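Local atomic coordinates of UPF0345 protein ACIAD0356 (Acinetobacter sp. ADP1, PDB entry 3HQX), a protein that probably catalyses the reversible phosphorolysis of diverse purine and pyrimidine nucleosides, giving the free base and ribose 1-phosphate. Residues Lys39-Ile44 with Asp104-Leu109; Glu59-Ile64 with Gln85-Pro90. One frame throughout, in Å; residues are numbered along the deposited sequence.

After the short strand 8-10, the chain runs through the antiparallel strands 12-21, 26-32 and 38-44. Residues 39-44 pair with the last strand, 103-109, and interaction 1 so closes a loop of 59 residues. Inside that loop, after strand 59-63 the chain turns a corner at Ile64 and passes to the smaller sheet, adding strands 67-72 and 79-82, and comes back as strand 86-89; interaction 2 closes this shorter excursion and is nested within interaction 1. Strand 103-109 lies between strands 38-44 and 59-63. With the bonds between strands 103-109 and 59-63, such as the probable hydrogen bond from His108 N to Arg60 O (2.8 Å), they join four consecutive strands of the larger sheet.

Interaction 1 of 2, residues Lys39-Ile44 with Asp104-Leu109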
ATOM      1  N   LYS A  39     -13.699  -3.515  -0.534  1.00  5.83           N
ATOM      2  CA  LYS A  39     -12.858  -3.386  -1.716  1.00  6.49           C
ATOM      3  C   LYS A  39     -11.409  -3.515  -1.267  1.00  6.55           C
ATOM      4  O   LYS A  39     -11.146  -3.464  -0.071  1.00  7.28           O
ATOM      5  CB  LYS A  39     -13.036  -2.034  -2.399  1.00  6.76           C
ATOM      6  CG  LYS A  39     -14.473  -1.807  -2.920  1.00  7.64           C
ATOM      7  CD  LYS A  39     -14.625  -0.469  -3.612  1.00  8.17           C
ATOM      8  CE  LYS A  39     -16.081  -0.101  -3.844  1.00 11.50           C
ATOM      9  NZ  LYS A  39     -16.883  -1.189  -4.586  1.00 10.09           N
ATOM     10  N   THR A  40     -10.536  -3.802  -2.202  1.00  7.39           N
ATOM     11  CA  THR A  40      -9.075  -3.814  -1.958  1.00  8.27           C
ATOM     12  C   THR A  40      -8.513  -2.618  -2.696  1.00  7.06           C
ATOM     13  O   THR A  40      -8.873  -2.385  -3.862  1.00  9.93           O
ATOM     14  CB  THR A  40      -8.494  -5.087  -2.567  1.00  9.94           C
ATOM     15  OG1 THR A  40      -9.113  -6.201  -1.875  1.00 15.87           O
ATOM     16  CG2 THR A  40      -7.066  -5.180  -2.312  1.00 15.04           C
ATOM     17  N   LEU A  41      -7.683  -1.847  -2.025  1.00  6.11           N
ATOM     18  CA  LEU A  41      -6.890  -0.752  -2.600  1.00  5.05           C
ATOM     19  C   LEU A  41      -5.450  -1.207  -2.697  1.00  5.31           C
ATOM     20  O   LEU A  41      -4.846  -1.493  -1.690  1.00  5.98           O
ATOM     21  CB  LEU A  41      -7.018   0.513  -1.725  1.00  7.41           C
ATOM     22  CG  LEU A  41      -6.239   1.739  -2.174  1.00  8.26           C
ATOM     23  CD1 LEU A  41      -6.546   2.232  -3.631  1.00  8.74           C
ATOM     24  CD2 LEU A  41      -6.469   2.884  -1.169  1.00  8.68           C
ATOM     25  N   GLY A  42      -4.930  -1.330  -3.896  1.00  7.03           N
ATOM     26  CA  GLY A  42      -3.625  -1.990  -4.024  1.00  8.03           C
ATOM     27  C   GLY A  42      -2.686  -1.375  -5.045  1.00  7.14           C
ATOM     28  O   GLY A  42      -3.084  -0.495  -5.813  1.00  5.42           O
ATOM     29  N   VAL A  43      -1.444  -1.871  -4.988  1.00  6.22           N
ATOM     30  CA  VAL A  43      -0.370  -1.473  -5.863  1.00  7.00           C
ATOM     31  C   VAL A  43       0.281  -2.761  -6.370  1.00  5.48           C
ATOM     32  O   VAL A  43       0.508  -3.711  -5.600  1.00  7.01           O
ATOM     33  CB  VAL A  43       0.654  -0.591  -5.128  1.00  8.51           C
ATOM     34  CG1 VAL A  43       1.915  -0.368  -6.005  1.00 12.17           C
ATOM     35  CG2 VAL A  43      -0.012   0.748  -4.684  1.00  7.27           C
ATOM     36  N   ILE A  44       0.545  -2.776  -7.653  1.00  7.31           N
ATOM     37  CA  ILE A  44       1.409  -3.803  -8.270  1.00  6.27           C
ATOM     38  C   ILE A  44       2.625  -3.047  -8.777  1.00  6.30           C
ATOM     39  O   ILE A  44       2.504  -2.048  -9.511  1.00  7.30           O
ATOM     40  CB  ILE A  44       0.737  -4.544  -9.425  1.00  6.82           C
ATOM     41  CG1 ILE A  44      -0.423  -5.374  -8.887  1.00  8.49           C
ATOM     42  CG2 ILE A  44       1.774  -5.514 -10.110  1.00  6.96           C
ATOM     43  CD1 ILE A  44      -1.235  -6.070  -9.923  1.00  8.54           C
ATOM     44  N   ASP A 104      -1.656   1.281  -9.773  1.00  6.19           N
ATOM     45  CA  ASP A 104      -2.609   1.392  -8.664  1.00  6.52           C
ATOM     46  C   ASP A 104      -3.929   0.856  -9.138  1.00  5.39           C
ATOM     47  O   ASP A 104      -4.366   1.145 -10.244  1.00  5.17           O
ATOM     48  CB  ASP A 104      -2.820   2.864  -8.261  1.00  6.19           C
ATOM     49  CG  ASP A 104      -1.564   3.479  -7.632  1.00  7.94           C
ATOM     50  OD1 ASP A 104      -1.472   3.484  -6.389  1.00  8.43           O
ATOM     51  OD2 ASP A 104      -0.704   3.996  -8.388  1.00  7.62           O
ATOM     52  N   TYR A 105      -4.587   0.098  -8.277  1.00  6.48           N
ATOM     53  CA  TYR A 105      -5.880  -0.489  -8.615  1.00  7.35           C
ATOM     54  C   TYR A 105      -6.841  -0.512  -7.421  1.00  7.56           C
ATOM     55  O   TYR A 105      -6.440  -0.398  -6.245  1.00  8.41           O
ATOM     56  CB  TYR A 105      -5.709  -1.907  -9.196  1.00  6.60           C
ATOM     57  CG  TYR A 105      -5.251  -2.899  -8.161  1.00  7.44           C
ATOM     58  CD1 TYR A 105      -6.169  -3.562  -7.362  1.00  9.81           C
ATOM     59  CD2 TYR A 105      -3.909  -3.151  -7.955  1.00  8.56           C
ATOM     60  CE1 TYR A 105      -5.776  -4.422  -6.359  1.00 12.49           C
ATOM     61  CE2 TYR A 105      -3.496  -4.038  -6.955  1.00 10.54           C
ATOM     62  CZ  TYR A 105      -4.428  -4.645  -6.167  1.00 10.57           C
ATOM     63  OH  TYR A 105      -3.956  -5.507  -5.205  1.00 11.30           O
ATOM     64  N   VAL A 106      -8.135  -0.628  -7.768  1.00  7.55           N
ATOM     65  CA  VAL A 106      -9.170  -1.006  -6.784  1.00  7.99           C
ATOM     66  C   VAL A 106      -9.801  -2.312  -7.287  1.00  7.44           C
ATOM     67  O   VAL A 106     -10.199  -2.433  -8.466  1.00  9.24           O
ATOM     68  CB  VAL A 106     -10.222   0.073  -6.680  1.00  7.51           C
ATOM     69  CG1 VAL A 106     -11.358  -0.400  -5.755  1.00  8.52           C
ATOM     70  CG2 VAL A 106      -9.615   1.366  -6.073  1.00  8.15           C
ATOM     71  N   CYS A 107      -9.891  -3.283  -6.385  1.00  8.62           N
ATOM     72  CA  CYS A 107     -10.585  -4.514  -6.634  1.00  8.98           C
ATOM     73  C   CYS A 107     -11.937  -4.415  -5.966  1.00  8.63           C
ATOM     74  O   CYS A 107     -12.048  -4.311  -4.745  1.00  8.81           O
ATOM     75  CB  CYS A 107      -9.782  -5.696  -6.120  1.00  9.36           C
ATOM     76  SG  CYS A 107     -10.496  -7.276  -6.563  1.00 14.03           S
ATOM     77  N   HIS A 108     -12.971  -4.511  -6.813  1.00  8.23           N
ATOM     78  CA  HIS A 108     -14.352  -4.469  -6.403  1.00  8.77           C
ATOM     79  C   HIS A 108     -14.886  -5.887  -6.317  1.00 12.92           C
ATOM     80  O   HIS A 108     -14.839  -6.634  -7.282  1.00 10.92           O
ATOM     81  CB  HIS A 108     -15.177  -3.703  -7.434  1.00  8.97           C
ATOM     82  CG  HIS A 108     -14.802  -2.273  -7.587  1.00  6.00           C
ATOM     83  ND1 HIS A 108     -13.844  -1.833  -8.480  1.00 11.08           N
ATOM     84  CD2 HIS A 108     -15.247  -1.175  -6.939  1.00  4.62           C
ATOM     85  CE1 HIS A 108     -13.735  -0.518  -8.366  1.00  5.97           C
ATOM     86  NE2 HIS A 108     -14.573  -0.095  -7.457  1.00 11.12           N
ATOM     87  N   LEU A 109     -15.406  -6.267  -5.156  1.00 18.81           N
ATOM     88  CA  LEU A 109     -16.073  -7.571  -5.006  1.00 24.26           C
ATOM     89  C   LEU A 109     -17.445  -7.592  -5.702  1.00 28.46           C
ATOM     90  O   LEU A 109     -18.268  -6.700  -5.525  1.00 29.57           O
ATOM     91  CB  LEU A 109     -16.188  -7.963  -3.541  1.00 24.64           C
ATOM     92  CG  LEU A 109     -14.965  -8.575  -2.843  1.00 25.18           C
ATOM     93  CD1 LEU A 109     -15.425  -9.206  -1.522  1.00 24.83           C
ATOM     94  CD2 LEU A 109     -14.261  -9.635  -3.666  1.00 25.79           C
TER
HETATM   95  O   HOH W   1     -17.124  -3.892  -3.586  1.00 13.65           O
HETATM   96  O   HOH W   2      -3.247   2.236  -4.778  1.00  6.30           O
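Strands Lys39-Ile44 and Asp104-Leu109 run antiparallel, their axes at 164° and 4.7 Å apart at closest approach. Two hydrogen-bonded pairs, Thr40 with Cys107 and Gly42 with Tyr105, each form two N-H...O bonds; the straightest, Gly42 N to Tyr105 O, is 2.9 Å long with an angle of 176° at the hydrogen. Tyr105 lays its ring back across the neighbouring strand: chi1 of 70° puts CG between its own backbone N and carbonyl carbon, and one ring face lies over Gly42, whose CA is 3.8 Å from the centroid in a CH-pi contact. Having no side chain, Gly42 leaves room for the phenol at this point. Ile44 CG1 meets the ring obliquely, 3.9 Å from Tyr105 CE2. This pairing joins two neighbouring strands in the middle of the larger sheet, the second of them the last strand of the chain, in the cupin-like fold of the PpnP family, with strand 26-32 on the far side of 39-44 and strand 59-63 on the far side of 104-109. On the face carrying Leu41 and Val106, Leu41 CD1 reaches Val106 CG2 at 4.0 Å, and Lys39 stretches its aliphatic chain past Val106 CG1. Val43 and Asp104 lie alongside each other, Val43 CG2 being 3.5 Å from Asp104 OD1. The Asp104 carboxylate continues into the dimer interface, meeting Lys17 in a salt bridge and Ser18 in a hydrogen bond, both of the second subunit.

Interaction 2 of 2, residues Glu59-Ile64 with Gln85-Pro90; sequences ERMEII and QSFYVP
Phe87, Glu59 and selenomethionine Met61 lose the most surface where strand 59-63 pairs antiparallel with strand 86-89. Met61 and Phe87 form a hydrogen-bonded pair, and their side chains lie alongside each other, pointing the same way. Phe87 takes chi1 of 62°, which swings the ring back over Met61; Met61 CB sits above one face, 3.5 Å from the ring centroid and 20° off the normal. The bend at chi2 of Met61 then carries SE away from strand 86-89, toward Tyr105 and Cys107. Phe87 also meets Phe95 edge-to-face, and touches Val70 and Ile72, on strands 94-98 and 67-72 of the smaller sheet, so the pair lies between the two sheets of the cupin-like sandwich. Glu59 contributes mainly through its backbone: Glu59 N donates to Val89 O at 3.0 Å, and Val89 N to Glu59 O at 2.8 Å, almost straight. At the other end, Ile63 N reaches Gln85 O at 2.9 Å. On the opposite face, Arg60 bends at chi3 and brings NH1 to Ser86 OG at 2.9 Å, with the hydroxyl oxygen close to the guanidinium plane but the N-H...O angle a modest 146°. Met61, Phe87 and Val89 thus make one face largely apolar and buried, with the partly exposed Glu59 putting a carboxylate at its end; five backbone bonds hold the strands together, and one side-chain bond, Arg60 NH1 to Ser86 OG, is added on the more exposed face.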
ATOM      1  N   GLU A  59     -14.972 -10.489  -9.595  1.00 11.50           N
ATOM      2  CA  GLU A  59     -14.253  -9.311  -9.217  1.00 11.28           C
ATOM      3  C   GLU A  59     -14.260  -8.319 -10.380  1.00 10.15           C
ATOM      4  O   GLU A  59     -14.223  -8.731 -11.516  1.00  9.64           O
ATOM      5  CB  GLU A  59     -12.780  -9.671  -8.879  1.00 11.46           C
ATOM      6  CG  GLU A  59     -12.609 -10.342  -7.561  1.00 15.75           C
ATOM      7  CD  GLU A  59     -11.154 -10.725  -7.278  1.00 14.65           C
ATOM      8  OE1 GLU A  59     -10.263 -10.415  -8.108  1.00 16.93           O
ATOM      9  OE2 GLU A  59     -10.927 -11.395  -6.265  1.00 18.30           O
ATOM     10  N   ARG A  60     -14.295  -7.022 -10.084  1.00  9.40           N
ATOM     11  CA  ARG A  60     -13.922  -6.017 -11.079  1.00  8.49           C
ATOM     12  C   ARG A  60     -12.635  -5.320 -10.641  1.00  7.46           C
ATOM     13  O   ARG A  60     -12.558  -4.813  -9.543  1.00  7.49           O
ATOM     14  CB  ARG A  60     -15.025  -4.980 -11.316  1.00  7.07           C
ATOM     15  CG  ARG A  60     -14.651  -3.895 -12.256  1.00  7.99           C
ATOM     16  CD  ARG A  60     -15.821  -2.969 -12.587  1.00  9.19           C
ATOM     17  NE  ARG A  60     -16.330  -2.166 -11.451  1.00  7.88           N
ATOM     18  CZ  ARG A  60     -16.012  -0.896 -11.182  1.00  8.11           C
ATOM     19  NH1 ARG A  60     -15.087  -0.245 -11.870  1.00  9.93           N
ATOM     20  NH2 ARG A  60     -16.616  -0.253 -10.162  1.00  7.85           N
HETATM   21  N   MSE A  61     -11.637  -5.339 -11.516  1.00  7.99           N
HETATM   22  CA  MSE A  61     -10.373  -4.654 -11.292  1.00  7.47           C
HETATM   23  C   MSE A  61     -10.412  -3.322 -12.024  1.00  7.44           C
HETATM   24  O   MSE A  61     -10.619  -3.274 -13.243  1.00  7.20           O
HETATM   25  CB  MSE A  61      -9.228  -5.488 -11.844  1.00  7.82           C
HETATM   26  CG  MSE A  61      -8.851  -6.650 -10.964  1.00  8.40           C
HETATM   27 SE   MSE A  61      -7.859  -6.138  -9.393  0.70 12.93          SE
HETATM   28  CE  MSE A  61      -6.163  -5.713 -10.350  1.00 13.39           C
ATOM     29  N   GLU A  62     -10.305  -2.239 -11.270  1.00  6.01           N
ATOM     30  CA  GLU A  62     -10.339  -0.894 -11.808  1.00  5.42           C
ATOM     31  C   GLU A  62      -8.931  -0.341 -11.722  1.00  6.42           C
ATOM     32  O   GLU A  62      -8.347  -0.320 -10.634  1.00  6.75           O
ATOM     33  CB  GLU A  62     -11.296  -0.024 -10.961  1.00  5.38           C
ATOM     34  CG  GLU A  62     -11.312   1.454 -11.377  1.00  4.83           C
ATOM     35  CD  GLU A  62     -12.135   2.341 -10.488  1.00  8.89           C
ATOM     36  OE1 GLU A  62     -12.729   1.865  -9.485  1.00  6.80           O
ATOM     37  OE2 GLU A  62     -12.196   3.556 -10.807  1.00 10.08           O
ATOM     38  N   ILE A  63      -8.416   0.161 -12.845  1.00  5.51           N
ATOM     39  CA  ILE A  63      -7.099   0.760 -12.833  1.00  4.89           C
ATOM     40  C   ILE A  63      -7.260   2.221 -12.444  1.00  4.82           C
ATOM     41  O   ILE A  63      -7.948   2.989 -13.112  1.00  5.01           O
ATOM     42  CB  ILE A  63      -6.378   0.620 -14.189  1.00  5.03           C
ATOM     43  CG1 ILE A  63      -6.250  -0.870 -14.652  1.00  4.43           C
ATOM     44  CG2 ILE A  63      -4.972   1.229 -14.113  1.00  4.73           C
ATOM     45  CD1 ILE A  63      -5.804  -1.854 -13.548  1.00  7.67           C
ATOM     46  N   ILE A  64      -6.550   2.594 -11.406  1.00  3.54           N
ATOM     47  CA  ILE A  64      -6.517   3.951 -10.862  1.00  5.58           C
ATOM     48  C   ILE A  64      -5.341   4.781 -11.486  1.00  6.03           C
ATOM     49  O   ILE A  64      -5.509   5.980 -11.751  1.00  6.64           O
ATOM     50  CB  ILE A  64      -6.418   3.936  -9.287  1.00  6.36           C
ATOM     51  CG1 ILE A  64      -7.646   3.303  -8.627  1.00  8.24           C
ATOM     52  CG2 ILE A  64      -6.140   5.363  -8.749  1.00  7.34           C
ATOM     53  CD1 ILE A  64      -8.987   3.832  -9.065  1.00 11.09           C
ATOM     54  N   GLN A  85      -9.932   2.564 -16.790  1.00  8.19           N
ATOM     55  CA  GLN A  85     -10.551   1.371 -17.339  1.00  8.92           C
ATOM     56  C   GLN A  85     -10.631   0.279 -16.296  1.00  9.11           C
ATOM     57  O   GLN A  85      -9.825   0.238 -15.366  1.00  9.72           O
ATOM     58  CB  GLN A  85      -9.724   0.927 -18.525  1.00  9.45           C
ATOM     59  CG  GLN A  85      -9.737   1.940 -19.638  1.00  7.85           C
ATOM     60  CD  GLN A  85      -8.970   1.517 -20.875  1.00  9.77           C
ATOM     61  OE1 GLN A  85      -7.869   0.962 -20.779  1.00  9.17           O
ATOM     62  NE2 GLN A  85      -9.504   1.893 -22.065  1.00 10.45           N
ATOM     63  N   SER A  86     -11.589  -0.621 -16.488  1.00  8.08           N
ATOM     64  CA  SER A  86     -11.793  -1.787 -15.654  1.00  7.22           C
ATOM     65  C   SER A  86     -11.825  -3.059 -16.460  1.00  8.16           C
ATOM     66  O   SER A  86     -12.046  -3.053 -17.706  1.00  8.50           O
ATOM     67  CB  SER A  86     -13.105  -1.683 -14.864  1.00  8.67           C
ATOM     68  OG  SER A  86     -13.087  -0.585 -13.968  1.00  9.12           O
ATOM     69  N   PHE A  87     -11.585  -4.181 -15.757  1.00  8.37           N
ATOM     70  CA  PHE A  87     -11.873  -5.489 -16.327  1.00  8.89           C
ATOM     71  C   PHE A  87     -12.598  -6.369 -15.315  1.00  9.45           C
ATOM     72  O   PHE A  87     -12.485  -6.184 -14.118  1.00  9.47           O
ATOM     73  CB  PHE A  87     -10.640  -6.178 -16.931  1.00  9.75           C
ATOM     74  CG  PHE A  87      -9.536  -6.474 -15.967  1.00  8.03           C
ATOM     75  CD1 PHE A  87      -9.534  -7.676 -15.250  1.00  6.95           C
ATOM     76  CD2 PHE A  87      -8.495  -5.579 -15.760  1.00  8.52           C
ATOM     77  CE1 PHE A  87      -8.467  -7.978 -14.374  1.00  9.82           C
ATOM     78  CE2 PHE A  87      -7.493  -5.843 -14.903  1.00  7.38           C
ATOM     79  CZ  PHE A  87      -7.465  -7.048 -14.200  1.00  7.46           C
ATOM     80  N   TYR A  88     -13.386  -7.293 -15.852  1.00  9.11           N
ATOM     81  CA  TYR A  88     -14.187  -8.204 -15.037  1.00 10.27           C
ATOM     82  C   TYR A  88     -13.566  -9.589 -15.032  1.00 10.42           C
ATOM     83  O   TYR A  88     -13.208 -10.097 -16.087  1.00 10.68           O
ATOM     84  CB  TYR A  88     -15.604  -8.280 -15.612  1.00 10.44           C
ATOM     85  CG  TYR A  88     -16.518  -9.231 -14.898  1.00 11.40           C
ATOM     86  CD1 TYR A  88     -17.139  -8.868 -13.717  1.00 10.49           C
ATOM     87  CD2 TYR A  88     -16.759 -10.501 -15.420  1.00 12.66           C
ATOM     88  CE1 TYR A  88     -17.980  -9.755 -13.045  1.00 12.43           C
ATOM     89  CE2 TYR A  88     -17.607 -11.399 -14.765  1.00 10.50           C
ATOM     90  CZ  TYR A  88     -18.207 -11.019 -13.585  1.00 12.37           C
ATOM     91  OH  TYR A  88     -19.079 -11.911 -12.949  1.00 13.74           O
ATOM     92  N   VAL A  89     -13.521 -10.211 -13.848  1.00 11.68           N
ATOM     93  CA  VAL A  89     -13.031 -11.576 -13.711  1.00 11.64           C
ATOM     94  C   VAL A  89     -14.158 -12.395 -13.129  1.00 11.66           C
ATOM     95  O   VAL A  89     -14.656 -12.099 -12.056  1.00 11.62           O
ATOM     96  CB  VAL A  89     -11.782 -11.630 -12.814  1.00 11.51           C
ATOM     97  CG1 VAL A  89     -11.124 -13.044 -12.838  1.00 11.04           C
ATOM     98  CG2 VAL A  89     -10.768 -10.493 -13.227  1.00 11.37           C
ATOM     99  N   PRO A  90     -14.584 -13.438 -13.860  1.00 12.44           N
ATOM    100  CA  PRO A  90     -15.592 -14.311 -13.290  1.00 13.18           C
ATOM    101  C   PRO A  90     -15.172 -14.967 -11.982  1.00 12.44           C
ATOM    102  O   PRO A  90     -13.985 -15.065 -11.678  1.00 11.76           O
ATOM    103  CB  PRO A  90     -15.815 -15.377 -14.374  1.00 12.99           C
ATOM    104  CG  PRO A  90     -14.821 -15.113 -15.467  1.00 14.22           C
ATOM    105  CD  PRO A  90     -14.004 -13.936 -15.113  1.00 12.32           C
TER